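Local coordinates for inulin fructotransferase (Bacillus sp. snu-7, PDB 2INV), which probably cleaves inulin from its end by intramolecular fructosyl transfer, releasing a cyclic di-fructose, and is built as a trimer of right-handed parallel beta-helices, at residues V75-G88 / P133-L145. Residues are numbered along the deposited sequence; the frame is centred on the assembly and turned at random.
Sequences VDVSYLTIAGFGHG and PRLSGIVFRDFCL. With 2PO (phosphonate), chain G.
Ile82 meets two aromatic rings of 133-145 on the inner side of a parallel strand pair, and this is where the contact packs tightly. Its CD1 lies 3.8 Å from Phe140 CE1, the two side chains running side by side. Its CG2, set anti to the backbone N by a chi1 of -65°, instead reaches Phe143 CE2 at 3.6 Å, while the edge of that ring also comes up to Ile82 O. Toward the N-terminal end of the pair, Val75 CG1 and Ile138 CD1 approach tip to tip at 4.0 Å. The axes of 80-84 and 139-141 diverge by just 3°, and alternating bonds confirm the parallel register: Val139 N to Leu80 O, Ile82 N to Val139 O, Arg141 N to Ile82 O and Gly84 N to Arg141 O. Before the strands, Ser78 OG accepts Ser136 N at 3.0 Å, a nearly straight bond.

On the other face Thr81 and Val139 are buried against the second subunit, and the looser, partly exposed region is confined to Ala83 and Arg141. Ala83 CB touches Arg141 CG at 3.5 Å, and the same arginine side chain carries on to NE, which forms a salt bridge with Asp142 OD2 (3.1 Å), met from above the carboxylate plane. A water lies within hydrogen-bonding distance of both Asp142 OD2 and Gly84 O, and phosphonate O1P sits over one guanidinium face, 3.7 Å from Arg141 CZ. An alanine in place of Arg141 would probably leave Asp142 OD2 without its charged mate and remove positive charge beside the phosphonate.

This outer face turns to the trimer interface, where Thr81 OG1 bonds Phe85 O of the second subunit. Strands 80-84 and 135-146 are parallel neighbours on successive coils of the beta-helix: 80-84 lies between 58-62 and 135-146, Val127 of strand 123-127 packs against Ile138 and Phe140, and strand 174-181 continues the stack beyond Phe140 and Phe143.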
ATOM      1  N   VAL A  75      26.320   9.868  -4.983  1.00 13.61           N
ATOM      2  CA  VAL A  75      25.241  10.826  -4.842  1.00 13.67           C
ATOM      3  C   VAL A  75      25.384  11.576  -3.539  1.00 14.00           C
ATOM      4  O   VAL A  75      25.233  11.018  -2.455  1.00 14.27           O
ATOM      5  CB  VAL A  75      23.867  10.123  -4.892  1.00 13.99           C
ATOM      6  CG1 VAL A  75      22.753  11.142  -4.726  1.00 13.27           C
ATOM      7  CG2 VAL A  75      23.727   9.380  -6.212  1.00 13.94           C
ATOM      8  N   ASP A  76      25.677  12.863  -3.659  1.00 14.19           N
ATOM      9  CA  ASP A  76      25.857  13.703  -2.491  1.00 14.68           C
ATOM     10  C   ASP A  76      25.028  14.979  -2.521  1.00 15.02           C
ATOM     11  O   ASP A  76      25.401  15.974  -1.919  1.00 14.11           O
ATOM     12  CB  ASP A  76      27.343  14.030  -2.318  1.00 15.85           C
ATOM     13  CG  ASP A  76      27.897  14.826  -3.477  1.00 18.18           C
ATOM     14  OD1 ASP A  76      27.349  14.727  -4.599  1.00 16.62           O
ATOM     15  OD2 ASP A  76      28.898  15.541  -3.280  1.00 19.87           O
ATOM     16  N   VAL A  77      23.920  14.961  -3.245  1.00 14.88           N
ATOM     17  CA  VAL A  77      23.064  16.113  -3.242  1.00 15.47           C
ATOM     18  C   VAL A  77      21.689  15.690  -2.780  1.00 14.99           C
ATOM     19  O   VAL A  77      21.175  14.636  -3.167  1.00 13.78           O
ATOM     20  CB  VAL A  77      23.012  16.832  -4.610  1.00 16.94           C
ATOM     21  CG1 VAL A  77      22.644  15.917  -5.702  1.00 16.78           C
ATOM     22  CG2 VAL A  77      21.980  17.944  -4.534  1.00 18.59           C
ATOM     23  N   SER A  78      21.122  16.518  -1.914  1.00 14.77           N
ATOM     24  CA  SER A  78      19.816  16.266  -1.378  1.00 14.59           C
ATOM     25  C   SER A  78      18.751  16.530  -2.409  1.00 14.57           C
ATOM     26  O   SER A  78      18.903  17.390  -3.283  1.00 12.30           O
ATOM     27  CB  SER A  78      19.571  17.145  -0.156  1.00 15.54           C
ATOM     28  OG  SER A  78      20.153  16.569   1.007  1.00 15.85           O
ATOM     29  N   TYR A  79      17.668  15.774  -2.287  1.00 13.80           N
ATOM     30  CA  TYR A  79      16.523  15.905  -3.175  1.00 14.01           C
ATOM     31  C   TYR A  79      16.864  15.549  -4.633  1.00 14.75           C
ATOM     32  O   TYR A  79      16.326  16.140  -5.569  1.00 15.85           O
ATOM     33  CB  TYR A  79      15.962  17.338  -3.089  1.00 14.23           C
ATOM     34  CG  TYR A  79      16.082  18.013  -1.719  1.00 13.87           C
ATOM     35  CD1 TYR A  79      15.389  17.537  -0.598  1.00 14.22           C
ATOM     36  CD2 TYR A  79      16.863  19.165  -1.560  1.00 13.45           C
ATOM     37  CE1 TYR A  79      15.474  18.207   0.644  1.00 14.45           C
ATOM     38  CE2 TYR A  79      16.945  19.829  -0.331  1.00 14.60           C
ATOM     39  CZ  TYR A  79      16.251  19.345   0.762  1.00 14.04           C
ATOM     40  OH  TYR A  79      16.344  20.017   1.966  1.00 14.58           O
ATOM     41  N   LEU A  80      17.761  14.583  -4.829  1.00 14.69           N
ATOM     42  CA  LEU A  80      18.138  14.147  -6.177  1.00 14.72           C
ATOM     43  C   LEU A  80      17.177  13.031  -6.561  1.00 14.22           C
ATOM     44  O   LEU A  80      16.948  12.101  -5.781  1.00 15.04           O
ATOM     45  CB  LEU A  80      19.574  13.601  -6.211  1.00 15.14           C
ATOM     46  CG  LEU A  80      20.392  13.763  -7.496  1.00 16.79           C
ATOM     47  CD1 LEU A  80      21.159  12.471  -7.751  1.00 14.61           C
ATOM     48  CD2 LEU A  80      19.496  14.087  -8.674  1.00 16.16           C
ATOM     49  N   THR A  81      16.597  13.146  -7.749  1.00 13.79           N
ATOM     50  CA  THR A  81      15.669  12.151  -8.248  1.00 12.07           C
ATOM     51  C   THR A  81      16.224  11.502  -9.503  1.00 11.94           C
ATOM     52  O   THR A  81      16.500  12.188 -10.487  1.00 11.54           O
ATOM     53  CB  THR A  81      14.299  12.769  -8.627  1.00 12.77           C
ATOM     54  OG1 THR A  81      13.568  13.120  -7.442  1.00 10.96           O
ATOM     55  CG2 THR A  81      13.480  11.765  -9.457  1.00 11.86           C
ATOM     56  N   ILE A  82      16.389  10.187  -9.466  1.00 10.09           N
ATOM     57  CA  ILE A  82      16.865   9.469 -10.630  1.00 10.65           C
ATOM     58  C   ILE A  82      15.699   8.558 -10.965  1.00 10.04           C
ATOM     59  O   ILE A  82      15.365   7.648 -10.208  1.00 10.67           O
ATOM     60  CB  ILE A  82      18.129   8.655 -10.315  1.00 11.04           C
ATOM     61  CG1 ILE A  82      19.277   9.607  -9.972  1.00 11.61           C
ATOM     62  CG2 ILE A  82      18.513   7.790 -11.518  1.00 12.39           C
ATOM     63  CD1 ILE A  82      20.535   8.938  -9.496  1.00 12.31           C
ATOM     64  N   ALA A  83      15.058   8.840 -12.090  1.00 10.21           N
ATOM     65  CA  ALA A  83      13.894   8.082 -12.509  1.00 11.46           C
ATOM     66  C   ALA A  83      13.950   7.562 -13.936  1.00 11.40           C
ATOM     67  O   ALA A  83      14.599   8.152 -14.807  1.00 11.62           O
ATOM     68  CB  ALA A  83      12.655   8.938 -12.323  1.00  9.07           C
ATOM     69  N   GLY A  84      13.255   6.448 -14.159  1.00 11.78           N
ATOM     70  CA  GLY A  84      13.195   5.843 -15.474  1.00 10.90           C
ATOM     71  C   GLY A  84      11.743   5.649 -15.851  1.00 11.03           C
ATOM     72  O   GLY A  84      10.878   6.317 -15.292  1.00 11.12           O
ATOM     73  N   PHE A  85      11.472   4.751 -16.794  1.00 11.38           N
ATOM     74  CA  PHE A  85      10.100   4.500 -17.225  1.00 12.50           C
ATOM     75  C   PHE A  85       9.647   3.071 -16.929  1.00 13.29           C
ATOM     76  O   PHE A  85       8.537   2.688 -17.309  1.00 13.65           O
ATOM     77  CB  PHE A  85       9.935   4.755 -18.732  1.00 12.74           C
ATOM     78  CG  PHE A  85      10.109   6.180 -19.135  1.00 12.59           C
ATOM     79  CD1 PHE A  85      11.381   6.729 -19.250  1.00 11.83           C
ATOM     80  CD2 PHE A  85       9.001   6.973 -19.426  1.00 13.06           C
ATOM     81  CE1 PHE A  85      11.545   8.053 -19.652  1.00 13.11           C
ATOM     82  CE2 PHE A  85       9.158   8.295 -19.827  1.00 14.55           C
ATOM     83  CZ  PHE A  85      10.433   8.829 -19.939  1.00 13.19           C
ATOM     84  N   GLY A  86      10.495   2.280 -16.275  1.00 12.80           N
ATOM     85  CA  GLY A  86      10.111   0.913 -15.975  1.00 13.36           C
ATOM     86  C   GLY A  86      11.099   0.118 -15.146  1.00 12.72           C
ATOM     87  O   GLY A  86      12.301   0.374 -15.176  1.00 13.44           O
ATOM     88  N   HIS A  87      10.577  -0.858 -14.408  1.00 12.66           N
ATOM     89  CA  HIS A  87      11.394  -1.727 -13.556  1.00 11.72           C
ATOM     90  C   HIS A  87      12.066  -2.820 -14.386  1.00 10.58           C
ATOM     91  O   HIS A  87      13.054  -3.419 -13.968  1.00 10.21           O
ATOM     92  CB  HIS A  87      10.523  -2.370 -12.471  1.00 11.86           C
ATOM     93  CG  HIS A  87       9.462  -3.277 -13.007  1.00 11.55           C
ATOM     94  ND1 HIS A  87       8.414  -2.829 -13.784  1.00 12.53           N
ATOM     95  CD2 HIS A  87       9.286  -4.614 -12.877  1.00 11.48           C
ATOM     96  CE1 HIS A  87       7.640  -3.850 -14.108  1.00 12.37           C
ATOM     97  NE2 HIS A  87       8.147  -4.943 -13.570  1.00 10.71           N
ATOM     98  N   GLY A  88      11.496  -3.069 -15.561  1.00 12.03           N
ATOM     99  CA  GLY A  88      12.006  -4.062 -16.493  1.00 11.93           C
ATOM    100  C   GLY A  88      12.546  -5.366 -15.942  1.00 12.52           C
ATOM    101  O   GLY A  88      13.587  -5.840 -16.400  1.00 11.94           O
ATOM    102  N   PRO A 133      23.868  18.857   7.183  1.00 23.44           N
ATOM    103  CA  PRO A 133      22.490  18.381   7.140  1.00 23.38           C
ATOM    104  C   PRO A 133      22.568  16.966   6.647  1.00 21.40           C
ATOM    105  O   PRO A 133      23.430  16.638   5.824  1.00 20.40           O
ATOM    106  CB  PRO A 133      21.901  19.284   6.089  1.00 24.31           C
ATOM    107  CG  PRO A 133      22.408  20.584   6.569  1.00 24.02           C
ATOM    108  CD  PRO A 133      23.793  20.325   7.114  1.00 24.52           C
ATOM    109  N   ARG A 134      21.730  16.086   7.183  1.00 19.93           N
ATOM    110  CA  ARG A 134      21.785  14.731   6.689  1.00 18.70           C
ATOM    111  C   ARG A 134      21.120  14.871   5.357  1.00 18.11           C
ATOM    112  O   ARG A 134      20.298  15.767   5.145  1.00 17.53           O
ATOM    113  CB  ARG A 134      20.942  13.768   7.493  1.00 19.67           C
ATOM    114  CG  ARG A 134      21.318  13.581   8.923  1.00 19.48           C
ATOM    115  CD  ARG A 134      20.230  12.728   9.546  1.00 19.59           C
ATOM    116  NE  ARG A 134      19.003  13.493   9.756  1.00 20.05           N
ATOM    117  CZ  ARG A 134      17.865  12.972  10.187  1.00 19.97           C
ATOM    118  NH1 ARG A 134      17.783  11.681  10.445  1.00 20.24           N
ATOM    119  NH2 ARG A 134      16.819  13.750  10.383  1.00 20.92           N
ATOM    120  N   LEU A 135      21.461  13.959   4.465  1.00 16.85           N
ATOM    121  CA  LEU A 135      20.883  13.956   3.144  1.00 16.56           C
ATOM    122  C   LEU A 135      19.402  13.700   3.276  1.00 16.00           C
ATOM    123  O   LEU A 135      18.972  12.829   4.039  1.00 15.54           O
ATOM    124  CB  LEU A 135      21.541  12.880   2.300  1.00 15.63           C
ATOM    125  CG  LEU A 135      22.887  13.437   1.873  1.00 16.46           C
ATOM    126  CD1 LEU A 135      23.782  12.328   1.373  1.00 18.05           C
ATOM    127  CD2 LEU A 135      22.646  14.497   0.811  1.00 15.30           C
ATOM    128  N   SER A 136      18.623  14.455   2.516  1.00 15.22           N
ATOM    129  CA  SER A 136      17.192  14.323   2.585  1.00 16.15           C
ATOM    130  C   SER A 136      16.506  14.369   1.235  1.00 15.10           C
ATOM    131  O   SER A 136      17.021  14.921   0.273  1.00 13.39           O
ATOM    132  CB  SER A 136      16.635  15.421   3.496  1.00 18.01           C
ATOM    133  OG  SER A 136      15.272  15.188   3.804  1.00 24.37           O
ATOM    134  N   GLY A 137      15.321  13.776   1.202  1.00 14.92           N
ATOM    135  CA  GLY A 137      14.495  13.742   0.008  1.00 14.46           C
ATOM    136  C   GLY A 137      14.999  13.077  -1.258  1.00 14.33           C
ATOM    137  O   GLY A 137      14.483  13.354  -2.342  1.00 15.43           O
ATOM    138  N   ILE A 138      15.995  12.202  -1.161  1.00 13.55           N
ATOM    139  CA  ILE A 138      16.488  11.545  -2.371  1.00 12.90           C
ATOM    140  C   ILE A 138      15.523  10.453  -2.817  1.00 12.22           C
ATOM    141  O   ILE A 138      15.059   9.644  -2.010  1.00 11.68           O
ATOM    142  CB  ILE A 138      17.898  10.969  -2.176  1.00 13.61           C
ATOM    143  CG1 ILE A 138      18.867  12.125  -1.887  1.00 14.76           C
ATOM    144  CG2 ILE A 138      18.332  10.224  -3.430  1.00 14.34           C
ATOM    145  CD1 ILE A 138      20.285  11.703  -1.638  1.00 12.09           C
ATOM    146  N   VAL A 139      15.231  10.454  -4.113  1.00 10.85           N
ATOM    147  CA  VAL A 139      14.295   9.520  -4.713  1.00 11.82           C
ATOM    148  C   VAL A 139      14.900   8.712  -5.870  1.00 10.80           C
ATOM    149  O   VAL A 139      15.477   9.287  -6.798  1.00 10.38           O
ATOM    150  CB  VAL A 139      13.051  10.291  -5.226  1.00 12.04           C
ATOM    151  CG1 VAL A 139      12.037   9.319  -5.794  1.00 13.07           C
ATOM    152  CG2 VAL A 139      12.457  11.108  -4.096  1.00 12.82           C
ATOM    153  N   PHE A 140      14.759   7.387  -5.806  1.00  9.70           N
ATOM    154  CA  PHE A 140      15.250   6.480  -6.845  1.00 10.70           C
ATOM    155  C   PHE A 140      14.010   5.779  -7.364  1.00 10.79           C
ATOM    156  O   PHE A 140      13.386   5.021  -6.618  1.00  9.62           O
ATOM    157  CB  PHE A 140      16.172   5.418  -6.254  1.00 10.21           C
ATOM    158  CG  PHE A 140      17.578   5.880  -6.019  1.00 11.24           C
ATOM    159  CD1 PHE A 140      18.514   5.904  -7.049  1.00 11.29           C
ATOM    160  CD2 PHE A 140      17.975   6.264  -4.747  1.00 10.38           C
ATOM    161  CE1 PHE A 140      19.821   6.298  -6.805  1.00 12.16           C
ATOM    162  CE2 PHE A 140      19.280   6.661  -4.495  1.00 11.12           C
ATOM    163  CZ  PHE A 140      20.207   6.675  -5.532  1.00 11.72           C
ATOM    164  N   ARG A 141      13.642   5.991  -8.623  1.00 10.61           N
ATOM    165  CA  ARG A 141      12.440   5.328  -9.081  1.00 11.63           C
ATOM    166  C   ARG A 141      12.314   4.942 -10.540  1.00 11.09           C
ATOM    167  O   ARG A 141      12.914   5.526 -11.440  1.00 11.79           O
ATOM    168  CB  ARG A 141      11.228   6.170  -8.705  1.00 11.74           C
ATOM    169  CG  ARG A 141      11.104   7.429  -9.519  1.00 13.92           C
ATOM    170  CD  ARG A 141       9.994   8.310  -9.003  1.00 15.33           C
ATOM    171  NE  ARG A 141       8.694   7.660  -9.116  1.00 16.64           N
ATOM    172  CZ  ARG A 141       7.559   8.202  -8.686  1.00 16.35           C
ATOM    173  NH1 ARG A 141       7.571   9.403  -8.115  1.00 17.19           N
ATOM    174  NH2 ARG A 141       6.413   7.550  -8.828  1.00 16.04           N
ATOM    175  N   ASP A 142      11.484   3.930 -10.728  1.00 11.15           N
ATOM    176  CA  ASP A 142      11.137   3.386 -12.020  1.00 11.27           C
ATOM    177  C   ASP A 142      12.245   3.050 -13.009  1.00 11.09           C
ATOM    178  O   ASP A 142      12.130   3.346 -14.193  1.00 10.95           O
ATOM    179  CB  ASP A 142      10.106   4.307 -12.670  1.00 12.12           C
ATOM    180  CG  ASP A 142       8.935   4.604 -11.740  1.00 12.51           C
ATOM    181  OD1 ASP A 142       8.325   3.649 -11.211  1.00 12.09           O
ATOM    182  OD2 ASP A 142       8.622   5.793 -11.531  1.00 12.10           O
ATOM    183  N   PHE A 143      13.325   2.438 -12.533  1.00 11.22           N
ATOM    184  CA  PHE A 143      14.379   2.000 -13.443  1.00 11.18           C
ATOM    185  C   PHE A 143      14.933   0.644 -13.009  1.00 11.74           C
ATOM    186  O   PHE A 143      14.557   0.121 -11.962  1.00 12.45           O
ATOM    187  CB  PHE A 143      15.469   3.079 -13.663  1.00 11.06           C
ATOM    188  CG  PHE A 143      16.409   3.287 -12.519  1.00 10.30           C
ATOM    189  CD1 PHE A 143      17.574   2.526 -12.411  1.00 11.18           C
ATOM    190  CD2 PHE A 143      16.188   4.313 -11.603  1.00 11.77           C
ATOM    191  CE1 PHE A 143      18.515   2.798 -11.402  1.00 10.55           C
ATOM    192  CE2 PHE A 143      17.114   4.585 -10.602  1.00 10.94           C
ATOM    193  CZ  PHE A 143      18.274   3.829 -10.507  1.00 11.82           C
ATOM    194  N   CYS A 144      15.802   0.066 -13.829  1.00 11.18           N
ATOM    195  CA  CYS A 144      16.331  -1.270 -13.580  1.00 12.23           C
ATOM    196  C   CYS A 144      17.831  -1.441 -13.338  1.00 11.67           C
ATOM    197  O   CYS A 144      18.650  -0.964 -14.119  1.00 13.77           O
ATOM    198  CB  CYS A 144      15.898  -2.161 -14.747  1.00 11.35           C
ATOM    199  SG  CYS A 144      16.439  -3.882 -14.679  1.00 14.38           S
ATOM    200  N   LEU A 145      18.170  -2.136 -12.250  1.00 11.96           N
ATOM    201  CA  LEU A 145      19.556  -2.424 -11.885  1.00 12.15           C
ATOM    202  C   LEU A 145      19.785  -3.924 -12.015  1.00 12.18           C
ATOM    203  O   LEU A 145      19.226  -4.723 -11.253  1.00 10.43           O
ATOM    204  CB  LEU A 145      19.852  -1.951 -10.458  1.00 12.03           C
ATOM    205  CG  LEU A 145      20.073  -0.442 -10.302  1.00 14.09           C
ATOM    206  CD1 LEU A 145      20.180  -0.087  -8.830  1.00 13.15           C
ATOM    207  CD2 LEU A 145      21.338  -0.036 -11.049  1.00 12.64           C
TER
HETATM  208  P   2PO G1002       5.306   8.938 -12.193  1.00 47.24           P
HETATM  209  O1P 2PO G1002       6.237  10.065 -11.600  1.00 45.49           O
HETATM  210  O2P 2PO G1002       6.216   8.018 -13.115  1.00 45.72           O
HETATM  211  O3P 2PO G1002       4.017   9.383 -12.798  1.00 46.04           O
HETATM  212  O   HOH W   1       9.603   7.856 -12.963  1.00 26.28           O